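Local coordinates for protein ribonuclease (PDB 1IYB) that probably cleaves RNA as a plant ribonuclease of the T2 family and binds guanosine monophosphate in its base pocket, at residues C29-H43 with N79-F93. Residues are numbered along the deposited sequence; the frame is centred on the assembly and turned at random.
Sequences CYPKTGKPASDFGIH and NWPTLACPSGTGSAF. With 5GP (guanosine-5'-monophosphate), chain C.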
ATOM      1  N   CYS A  29       9.837  -9.577 -19.320  1.00  8.60           N
ATOM      2  CA  CYS A  29      11.033 -10.369 -19.594  1.00  9.86           C
ATOM      3  C   CYS A  29      10.848 -11.790 -19.083  1.00 10.57           C
ATOM      4  O   CYS A  29      10.355 -11.992 -17.973  1.00  9.40           O
ATOM      5  CB  CYS A  29      12.251  -9.752 -18.897  1.00 11.42           C
ATOM      6  SG  CYS A  29      12.893  -8.245 -19.689  1.00 11.49           S
ATOM      7  N   TYR A  30      11.232 -12.774 -19.889  1.00  9.52           N
ATOM      8  CA  TYR A  30      11.112 -14.160 -19.458  1.00  8.44           C
ATOM      9  C   TYR A  30      12.188 -14.440 -18.413  1.00  8.43           C
ATOM     10  O   TYR A  30      13.221 -13.768 -18.381  1.00  8.16           O
ATOM     11  CB  TYR A  30      11.325 -15.131 -20.625  1.00  7.51           C
ATOM     12  CG  TYR A  30      10.354 -14.998 -21.778  1.00  9.71           C
ATOM     13  CD1 TYR A  30       9.059 -14.515 -21.586  1.00 10.70           C
ATOM     14  CD2 TYR A  30      10.719 -15.407 -23.058  1.00 10.90           C
ATOM     15  CE1 TYR A  30       8.152 -14.444 -22.649  1.00 10.56           C
ATOM     16  CE2 TYR A  30       9.827 -15.342 -24.122  1.00 11.91           C
ATOM     17  CZ  TYR A  30       8.549 -14.861 -23.912  1.00 11.82           C
ATOM     18  OH  TYR A  30       7.673 -14.804 -24.971  1.00 13.29           O
ATOM     19  N   PRO A  31      11.952 -15.422 -17.532  1.00  7.42           N
ATOM     20  CA  PRO A  31      12.944 -15.761 -16.505  1.00  8.49           C
ATOM     21  C   PRO A  31      14.233 -16.165 -17.219  1.00  8.54           C
ATOM     22  O   PRO A  31      14.214 -16.458 -18.416  1.00  7.83           O
ATOM     23  CB  PRO A  31      12.299 -16.936 -15.773  1.00  9.02           C
ATOM     24  CG  PRO A  31      10.835 -16.662 -15.924  1.00 10.27           C
ATOM     25  CD  PRO A  31      10.723 -16.214 -17.357  1.00  8.25           C
ATOM     26  N   LYS A  32      15.348 -16.185 -16.496  1.00  8.97           N
ATOM     27  CA  LYS A  32      16.625 -16.544 -17.106  1.00 10.04           C
ATOM     28  C   LYS A  32      16.599 -17.898 -17.804  1.00  9.61           C
ATOM     29  O   LYS A  32      17.297 -18.103 -18.799  1.00 10.72           O
ATOM     30  CB  LYS A  32      17.734 -16.550 -16.055  1.00 11.45           C
ATOM     31  CG  LYS A  32      17.997 -15.200 -15.422  1.00 14.89           C
ATOM     32  CD  LYS A  32      19.254 -15.247 -14.574  1.00 18.16           C
ATOM     33  CE  LYS A  32      19.537 -13.909 -13.926  1.00 20.00           C
ATOM     34  NZ  LYS A  32      20.816 -13.953 -13.165  1.00 22.06           N
ATOM     35  N   THR A  33      15.792 -18.813 -17.275  1.00 10.12           N
ATOM     36  CA  THR A  33      15.679 -20.161 -17.824  1.00  9.06           C
ATOM     37  C   THR A  33      14.856 -20.291 -19.110  1.00  9.41           C
ATOM     38  O   THR A  33      14.800 -21.374 -19.703  1.00  9.25           O
ATOM     39  CB  THR A  33      15.118 -21.136 -16.762  1.00 10.01           C
ATOM     40  OG1 THR A  33      13.909 -20.600 -16.204  1.00 15.06           O
ATOM     41  CG2 THR A  33      16.137 -21.344 -15.648  1.00 12.36           C
ATOM     42  N   GLY A  34      14.224 -19.200 -19.541  1.00  6.80           N
ATOM     43  CA  GLY A  34      13.447 -19.235 -20.769  1.00  5.60           C
ATOM     44  C   GLY A  34      11.962 -18.956 -20.650  1.00  6.37           C
ATOM     45  O   GLY A  34      11.438 -18.686 -19.568  1.00  6.97           O
ATOM     46  N   LYS A  35      11.282 -19.027 -21.788  1.00  5.82           N
ATOM     47  CA  LYS A  35       9.845 -18.782 -21.854  1.00  7.06           C
ATOM     48  C   LYS A  35       9.070 -19.745 -20.964  1.00  7.91           C
ATOM     49  O   LYS A  35       9.191 -20.961 -21.102  1.00  8.28           O
ATOM     50  CB  LYS A  35       9.355 -18.933 -23.295  1.00  8.44           C
ATOM     51  CG  LYS A  35       7.881 -18.609 -23.483  1.00 11.19           C
ATOM     52  CD  LYS A  35       7.411 -18.991 -24.880  1.00 13.14           C
ATOM     53  CE  LYS A  35       5.955 -18.606 -25.094  1.00 15.81           C
ATOM     54  NZ  LYS A  35       5.433 -19.131 -26.388  1.00 16.03           N
ATOM     55  N   PRO A  36       8.264 -19.213 -20.034  1.00  7.55           N
ATOM     56  CA  PRO A  36       7.483 -20.085 -19.150  1.00  8.48           C
ATOM     57  C   PRO A  36       6.456 -20.872 -19.959  1.00  9.92           C
ATOM     58  O   PRO A  36       6.137 -20.505 -21.093  1.00  9.57           O
ATOM     59  CB  PRO A  36       6.803 -19.099 -18.201  1.00  9.04           C
ATOM     60  CG  PRO A  36       7.743 -17.924 -18.185  1.00  7.71           C
ATOM     61  CD  PRO A  36       8.133 -17.802 -19.633  1.00  7.90           C
ATOM     62  N   ALA A  37       5.943 -21.950 -19.377  1.00 10.96           N
ATOM     63  CA  ALA A  37       4.928 -22.755 -20.043  1.00 12.79           C
ATOM     64  C   ALA A  37       3.706 -21.870 -20.263  1.00 13.69           C
ATOM     65  O   ALA A  37       3.457 -20.948 -19.486  1.00 11.65           O
ATOM     66  CB  ALA A  37       4.558 -23.946 -19.179  1.00 13.38           C
ATOM     67  N   SER A  38       2.947 -22.146 -21.321  1.00 13.19           N
ATOM     68  CA  SER A  38       1.753 -21.362 -21.619  1.00 14.27           C
ATOM     69  C   SER A  38       0.586 -21.752 -20.721  1.00 14.33           C
ATOM     70  O   SER A  38      -0.427 -22.276 -21.185  1.00 16.04           O
ATOM     71  CB  SER A  38       1.355 -21.529 -23.089  1.00 16.20           C
ATOM     72  OG  SER A  38       2.325 -20.946 -23.941  1.00 20.17           O
ATOM     73  N   ASP A  39       0.743 -21.489 -19.429  1.00 12.00           N
ATOM     74  CA  ASP A  39      -0.285 -21.784 -18.438  1.00 10.91           C
ATOM     75  C   ASP A  39      -0.363 -20.578 -17.518  1.00  8.27           C
ATOM     76  O   ASP A  39       0.517 -19.711 -17.541  1.00  7.08           O
ATOM     77  CB  ASP A  39       0.097 -22.999 -17.588  1.00 15.37           C
ATOM     78  CG  ASP A  39       0.602 -24.163 -18.413  1.00 19.78           C
ATOM     79  OD1 ASP A  39      -0.076 -24.546 -19.388  1.00 22.97           O
ATOM     80  OD2 ASP A  39       1.679 -24.699 -18.074  1.00 23.81           O
ATOM     81  N   PHE A  40      -1.419 -20.501 -16.716  1.00  7.08           N
ATOM     82  CA  PHE A  40      -1.504 -19.401 -15.772  1.00  6.76           C
ATOM     83  C   PHE A  40      -0.384 -19.629 -14.761  1.00  6.30           C
ATOM     84  O   PHE A  40       0.023 -20.768 -14.519  1.00  7.34           O
ATOM     85  CB  PHE A  40      -2.845 -19.402 -15.029  1.00  6.85           C
ATOM     86  CG  PHE A  40      -3.989 -18.850 -15.830  1.00  7.31           C
ATOM     87  CD1 PHE A  40      -4.619 -19.624 -16.801  1.00  7.44           C
ATOM     88  CD2 PHE A  40      -4.438 -17.553 -15.611  1.00  8.70           C
ATOM     89  CE1 PHE A  40      -5.683 -19.112 -17.545  1.00  8.08           C
ATOM     90  CE2 PHE A  40      -5.506 -17.030 -16.352  1.00  6.74           C
ATOM     91  CZ  PHE A  40      -6.126 -17.812 -17.318  1.00  8.21           C
ATOM     92  N   GLY A  41       0.122 -18.543 -14.188  1.00  4.41           N
ATOM     93  CA  GLY A  41       1.163 -18.655 -13.181  1.00  5.51           C
ATOM     94  C   GLY A  41       0.650 -18.025 -11.900  1.00  5.07           C
ATOM     95  O   GLY A  41      -0.254 -17.191 -11.938  1.00  6.60           O
ATOM     96  N   ILE A  42       1.203 -18.429 -10.764  1.00  5.51           N
ATOM     97  CA  ILE A  42       0.785 -17.869  -9.483  1.00  4.67           C
ATOM     98  C   ILE A  42       1.243 -16.418  -9.359  1.00  4.50           C
ATOM     99  O   ILE A  42       2.359 -16.080  -9.745  1.00  5.41           O
ATOM    100  CB  ILE A  42       1.423 -18.639  -8.297  1.00  3.92           C
ATOM    101  CG1 ILE A  42       0.959 -20.097  -8.299  1.00  5.23           C
ATOM    102  CG2 ILE A  42       1.065 -17.954  -6.977  1.00  4.98           C
ATOM    103  CD1 ILE A  42       1.745 -20.982  -7.351  1.00  5.93           C
ATOM    104  N   HIS A  43       0.372 -15.549  -8.860  1.00  5.83           N
ATOM    105  CA  HIS A  43       0.784 -14.178  -8.607  1.00  5.28           C
ATOM    106  C   HIS A  43       1.023 -14.189  -7.096  1.00  6.24           C
ATOM    107  O   HIS A  43       2.116 -13.867  -6.633  1.00  6.99           O
ATOM    108  CB  HIS A  43      -0.294 -13.154  -8.976  1.00  6.03           C
ATOM    109  CG  HIS A  43       0.148 -11.734  -8.784  1.00  6.28           C
ATOM    110  ND1 HIS A  43      -0.499 -10.664  -9.366  1.00  7.39           N
ATOM    111  CD2 HIS A  43       1.168 -11.209  -8.063  1.00  7.95           C
ATOM    112  CE1 HIS A  43       0.105  -9.543  -9.011  1.00  7.09           C
ATOM    113  NE2 HIS A  43       1.119  -9.846  -8.220  1.00  6.98           N
ATOM    114  N   ASN A  79       5.748 -23.091 -11.528  1.00  7.30           N
ATOM    115  CA  ASN A  79       4.422 -22.526 -11.308  1.00  6.77           C
ATOM    116  C   ASN A  79       4.284 -21.081 -10.856  1.00  6.38           C
ATOM    117  O   ASN A  79       3.174 -20.540 -10.857  1.00  6.89           O
ATOM    118  CB  ASN A  79       3.662 -23.407 -10.316  1.00  7.93           C
ATOM    119  CG  ASN A  79       3.415 -24.797 -10.851  1.00 10.08           C
ATOM    120  OD1 ASN A  79       4.204 -25.720 -10.628  1.00 13.93           O
ATOM    121  ND2 ASN A  79       2.319 -24.952 -11.577  1.00  9.59           N
ATOM    122  N   TRP A  80       5.393 -20.458 -10.474  1.00  6.48           N
ATOM    123  CA  TRP A  80       5.375 -19.078  -9.987  1.00  4.66           C
ATOM    124  C   TRP A  80       6.466 -18.256 -10.679  1.00  6.17           C
ATOM    125  O   TRP A  80       7.292 -17.626 -10.020  1.00  6.73           O
ATOM    126  CB  TRP A  80       5.628 -19.091  -8.479  1.00  6.30           C
ATOM    127  CG  TRP A  80       5.072 -17.936  -7.706  1.00  5.15           C
ATOM    128  CD1 TRP A  80       5.007 -16.627  -8.092  1.00  5.97           C
ATOM    129  CD2 TRP A  80       4.552 -17.989  -6.375  1.00  5.44           C
ATOM    130  NE1 TRP A  80       4.477 -15.859  -7.076  1.00  5.89           N
ATOM    131  CE2 TRP A  80       4.190 -16.671  -6.011  1.00  5.69           C
ATOM    132  CE3 TRP A  80       4.357 -19.027  -5.451  1.00  7.40           C
ATOM    133  CZ2 TRP A  80       3.644 -16.365  -4.762  1.00  5.36           C
ATOM    134  CZ3 TRP A  80       3.815 -18.724  -4.212  1.00  6.59           C
ATOM    135  CH2 TRP A  80       3.464 -17.400  -3.878  1.00  5.89           C
ATOM    136  N   PRO A  81       6.481 -18.246 -12.019  1.00  6.01           N
ATOM    137  CA  PRO A  81       7.516 -17.475 -12.714  1.00  5.96           C
ATOM    138  C   PRO A  81       7.360 -15.965 -12.624  1.00  6.79           C
ATOM    139  O   PRO A  81       6.253 -15.449 -12.449  1.00  8.06           O
ATOM    140  CB  PRO A  81       7.399 -17.965 -14.155  1.00  6.67           C
ATOM    141  CG  PRO A  81       5.925 -18.221 -14.286  1.00  6.93           C
ATOM    142  CD  PRO A  81       5.598 -18.932 -12.981  1.00  4.95           C
ATOM    143  N   THR A  82       8.484 -15.267 -12.741  1.00  7.76           N
ATOM    144  CA  THR A  82       8.481 -13.812 -12.739  1.00  6.83           C
ATOM    145  C   THR A  82       8.609 -13.376 -14.197  1.00  7.41           C
ATOM    146  O   THR A  82       9.358 -13.982 -14.973  1.00  8.41           O
ATOM    147  CB  THR A  82       9.655 -13.217 -11.928  1.00  6.92           C
ATOM    148  OG1 THR A  82       9.619 -11.789 -12.036  1.00  9.67           O
ATOM    149  CG2 THR A  82      10.997 -13.721 -12.454  1.00  7.93           C
ATOM    150  N   LEU A  83       7.860 -12.346 -14.571  1.00  7.99           N
ATOM    151  CA  LEU A  83       7.889 -11.839 -15.936  1.00  7.87           C
ATOM    152  C   LEU A  83       8.361 -10.387 -15.977  1.00  8.52           C
ATOM    153  O   LEU A  83       8.199  -9.702 -16.981  1.00  8.33           O
ATOM    154  CB  LEU A  83       6.502 -11.963 -16.571  1.00  8.76           C
ATOM    155  CG  LEU A  83       6.020 -13.398 -16.796  1.00 10.96           C
ATOM    156  CD1 LEU A  83       4.564 -13.394 -17.238  1.00 12.18           C
ATOM    157  CD2 LEU A  83       6.897 -14.072 -17.844  1.00 11.83           C
ATOM    158  N   ALA A  84       8.954  -9.928 -14.880  1.00 10.04           N
ATOM    159  CA  ALA A  84       9.456  -8.559 -14.802  1.00  9.97           C
ATOM    160  C   ALA A  84      10.850  -8.449 -15.429  1.00 11.67           C
ATOM    161  O   ALA A  84      11.562  -9.443 -15.567  1.00 11.87           O
ATOM    162  CB  ALA A  84       9.499  -8.105 -13.345  1.00 12.39           C
ATOM    163  N   CYS A  85      11.235  -7.235 -15.811  1.00 12.11           N
ATOM    164  CA  CYS A  85      12.545  -7.009 -16.414  1.00 12.32           C
ATOM    165  C   CYS A  85      13.524  -6.395 -15.419  1.00 12.08           C
ATOM    166  O   CYS A  85      13.135  -5.592 -14.574  1.00 14.55           O
ATOM    167  CB  CYS A  85      12.429  -6.074 -17.618  1.00 11.66           C
ATOM    168  SG  CYS A  85      11.620  -6.779 -19.088  1.00 13.95           S
ATOM    169  N   PRO A  86      14.814  -6.762 -15.513  1.00 11.92           N
ATOM    170  CA  PRO A  86      15.377  -7.705 -16.484  1.00 11.95           C
ATOM    171  C   PRO A  86      15.099  -9.149 -16.069  1.00 10.99           C
ATOM    172  O   PRO A  86      14.649  -9.395 -14.951  1.00 12.76           O
ATOM    173  CB  PRO A  86      16.863  -7.367 -16.456  1.00 12.70           C
ATOM    174  CG  PRO A  86      17.080  -7.034 -15.023  1.00 12.31           C
ATOM    175  CD  PRO A  86      15.882  -6.165 -14.689  1.00 12.36           C
ATOM    176  N   SER A  87      15.366 -10.095 -16.967  1.00 10.31           N
ATOM    177  CA  SER A  87      15.136 -11.512 -16.688  1.00 10.16           C
ATOM    178  C   SER A  87      15.625 -11.888 -15.297  1.00 10.55           C
ATOM    179  O   SER A  87      16.784 -11.652 -14.953  1.00 11.22           O
ATOM    180  CB  SER A  87      15.845 -12.382 -17.727  1.00 11.65           C
ATOM    181  OG  SER A  87      15.327 -12.144 -19.024  1.00 15.59           O
ATOM    182  N   GLY A  88      14.742 -12.483 -14.498  1.00  9.24           N
ATOM    183  CA  GLY A  88      15.119 -12.856 -13.144  1.00  9.57           C
ATOM    184  C   GLY A  88      15.034 -14.336 -12.823  1.00 10.00           C
ATOM    185  O   GLY A  88      14.673 -15.150 -13.674  1.00 10.39           O
ATOM    186  N   THR A  89      15.379 -14.681 -11.586  1.00 10.51           N
ATOM    187  CA  THR A  89      15.334 -16.066 -11.127  1.00  9.87           C
ATOM    188  C   THR A  89      13.948 -16.369 -10.566  1.00 10.38           C
ATOM    189  O   THR A  89      13.479 -17.513 -10.610  1.00  9.82           O
ATOM    190  CB  THR A  89      16.351 -16.322  -9.996  1.00 10.07           C
ATOM    191  OG1 THR A  89      16.007 -15.520  -8.857  1.00 11.42           O
ATOM    192  CG2 THR A  89      17.763 -15.971 -10.446  1.00  9.40           C
ATOM    193  N   GLY A  90      13.311 -15.328 -10.036  1.00 10.02           N
ATOM    194  CA  GLY A  90      11.997 -15.460  -9.434  1.00 10.59           C
ATOM    195  C   GLY A  90      12.028 -15.068  -7.963  1.00  9.40           C
ATOM    196  O   GLY A  90      11.007 -14.684  -7.392  1.00  7.75           O
ATOM    197  N   SER A  91      13.211 -15.134  -7.353  1.00  9.94           N
ATOM    198  CA  SER A  91      13.374 -14.808  -5.934  1.00 10.54           C
ATOM    199  C   SER A  91      12.863 -13.435  -5.494  1.00  9.52           C
ATOM    200  O   SER A  91      12.281 -13.315  -4.416  1.00 10.46           O
ATOM    201  CB  SER A  91      14.841 -14.956  -5.526  1.00 12.59           C
ATOM    202  OG  SER A  91      15.246 -16.311  -5.593  1.00 14.01           O
ATOM    203  N   ALA A  92      13.081 -12.403  -6.302  1.00  8.66           N
ATOM    204  CA  ALA A  92      12.615 -11.065  -5.942  1.00  8.99           C
ATOM    205  C   ALA A  92      11.088 -11.037  -5.900  1.00  8.89           C
ATOM    206  O   ALA A  92      10.487 -10.369  -5.056  1.00  9.01           O
ATOM    207  CB  ALA A  92      13.132 -10.033  -6.941  1.00  9.83           C
ATOM    208  N   PHE A  93      10.467 -11.772  -6.816  1.00  7.71           N
ATOM    209  CA  PHE A  93       9.013 -11.838  -6.894  1.00  7.90           C
ATOM    210  C   PHE A  93       8.473 -12.596  -5.678  1.00  6.98           C
ATOM    211  O   PHE A  93       7.556 -12.125  -5.002  1.00  5.90           O
ATOM    212  CB  PHE A  93       8.621 -12.534  -8.207  1.00  7.70           C
ATOM    213  CG  PHE A  93       7.139 -12.524  -8.514  1.00  7.60           C
ATOM    214  CD1 PHE A  93       6.290 -11.566  -7.969  1.00  7.99           C
ATOM    215  CD2 PHE A  93       6.609 -13.459  -9.400  1.00  7.78           C
ATOM    216  CE1 PHE A  93       4.935 -11.538  -8.304  1.00  7.95           C
ATOM    217  CE2 PHE A  93       5.256 -13.442  -9.743  1.00  7.48           C
ATOM    218  CZ  PHE A  93       4.416 -12.477  -9.193  1.00  7.97           C
TER
HETATM  219  P   5GP C1295       1.047  -7.331  -5.461  1.00 17.27           P
HETATM  220  O1P 5GP C1295       0.507  -6.458  -4.414  1.00 22.43           O
HETATM  221  O2P 5GP C1295       1.280  -8.745  -4.966  1.00 17.29           O
HETATM  222  O3P 5GP C1295       0.110  -7.324  -6.718  1.00 15.46           O
HETATM  223  O5' 5GP C1295       2.484  -6.810  -6.049  1.00 23.32           O
HETATM  224  C5' 5GP C1295       3.113  -7.442  -7.224  1.00 23.26           C
HETATM  225  C4' 5GP C1295       4.469  -6.821  -7.638  1.00 23.80           C
HETATM  226  O4' 5GP C1295       5.387  -7.970  -7.921  1.00 22.23           O
HETATM  227  C3' 5GP C1295       4.564  -5.989  -8.914  1.00 25.00           C
HETATM  228  O3' 5GP C1295       4.230  -4.621  -8.734  1.00 27.95           O
HETATM  229  C2' 5GP C1295       6.018  -6.145  -9.371  1.00 22.11           C
HETATM  230  O2' 5GP C1295       6.890  -5.171  -8.759  1.00 25.46           O
HETATM  231  C1' 5GP C1295       6.346  -7.570  -8.956  1.00 19.37           C
HETATM  232  N9  5GP C1295       6.488  -8.629 -10.004  1.00 13.15           N
HETATM  233  C8  5GP C1295       7.596  -9.362 -10.369  1.00 12.91           C
HETATM  234  N7  5GP C1295       7.382 -10.305 -11.263  1.00 10.16           N
HETATM  235  C5  5GP C1295       6.000 -10.171 -11.506  1.00 10.74           C
HETATM  236  C6  5GP C1295       5.171 -10.930 -12.396  1.00  9.86           C
HETATM  237  O6  5GP C1295       5.495 -11.854 -13.134  1.00  9.06           O
HETATM  238  N1  5GP C1295       3.813 -10.483 -12.355  1.00 11.19           N
HETATM  239  C2  5GP C1295       3.360  -9.442 -11.547  1.00 13.01           C
HETATM  240  N2  5GP C1295       2.040  -9.187 -11.668  1.00 11.66           N
HETATM  241  N3  5GP C1295       4.136  -8.729 -10.709  1.00 12.50           N
HETATM  242  C4  5GP C1295       5.447  -9.150 -10.742  1.00 12.57           C
HETATM  243  O   HOH W   1      12.003 -12.146 -15.452  1.00  6.42           O
HETATM  244  O   HOH W   2      15.454 -18.240 -14.298  1.00 20.11           O
HETATM  245  O   HOH W   3       3.635 -16.433 -12.234  1.00  6.82           O
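A disulfide between Cys29 and Cys85 joins the two segments at one end of this contact in the RNase T2 fold, beside the guanine-binding site, and the start of strand 41-48 pairs with the second segment at the other end. The Cys29 SG to Cys85 SG bond has a chi3 of 94°. Backbone bonds continue the join: Cys29 N donates to Leu83 O (2.9 Å), and Ile42 N reaches Asn79 O (2.9 Å) almost straight, at 176°. Ser87 OG donates to Tyr30 O at 2.7 Å, nearly along the C=O axis. Lys32 N bonds to Gly88 O, and one water accepts from Gly88 N and lies within bonding distance of Cys29 O and Ala84 O.

Apolar contacts fill the middle. Pro31 and Pro81 lie side by side, and Pro36 CG touches both Pro81 CB and Leu83 CD2. Farther along, Ile42 CG2 sits over the centre of the six-membered ring of Trp80, 3.5 Å from its centroid, a CH-pi contact. The same indole makes a weak, bent hydrogen bond from Trp80 NE1 to His43 O at 3.1 Å. Replacing Trp80 with an alanine would probably take the ring from under the Ile42 methyl, cost His43 O its weak donor and leave one face of Phe93 without the indole behind it.

The opposite face of Phe93 carries the guanine, with CE1 3.5 Å from 5GP C4. With chi1 at -173°, the Phe93 ring swings out from the helix start to lie under the base. His43 meets Phe93 obliquely, CD2 near CZ, and Gln176 binds its ND1. Residues 82-83 read the base's Hoogsteen edge: Leu83 N donates to 5GP O6, and Thr82 OG1 donates to 5GP N7 at 2.8 Å.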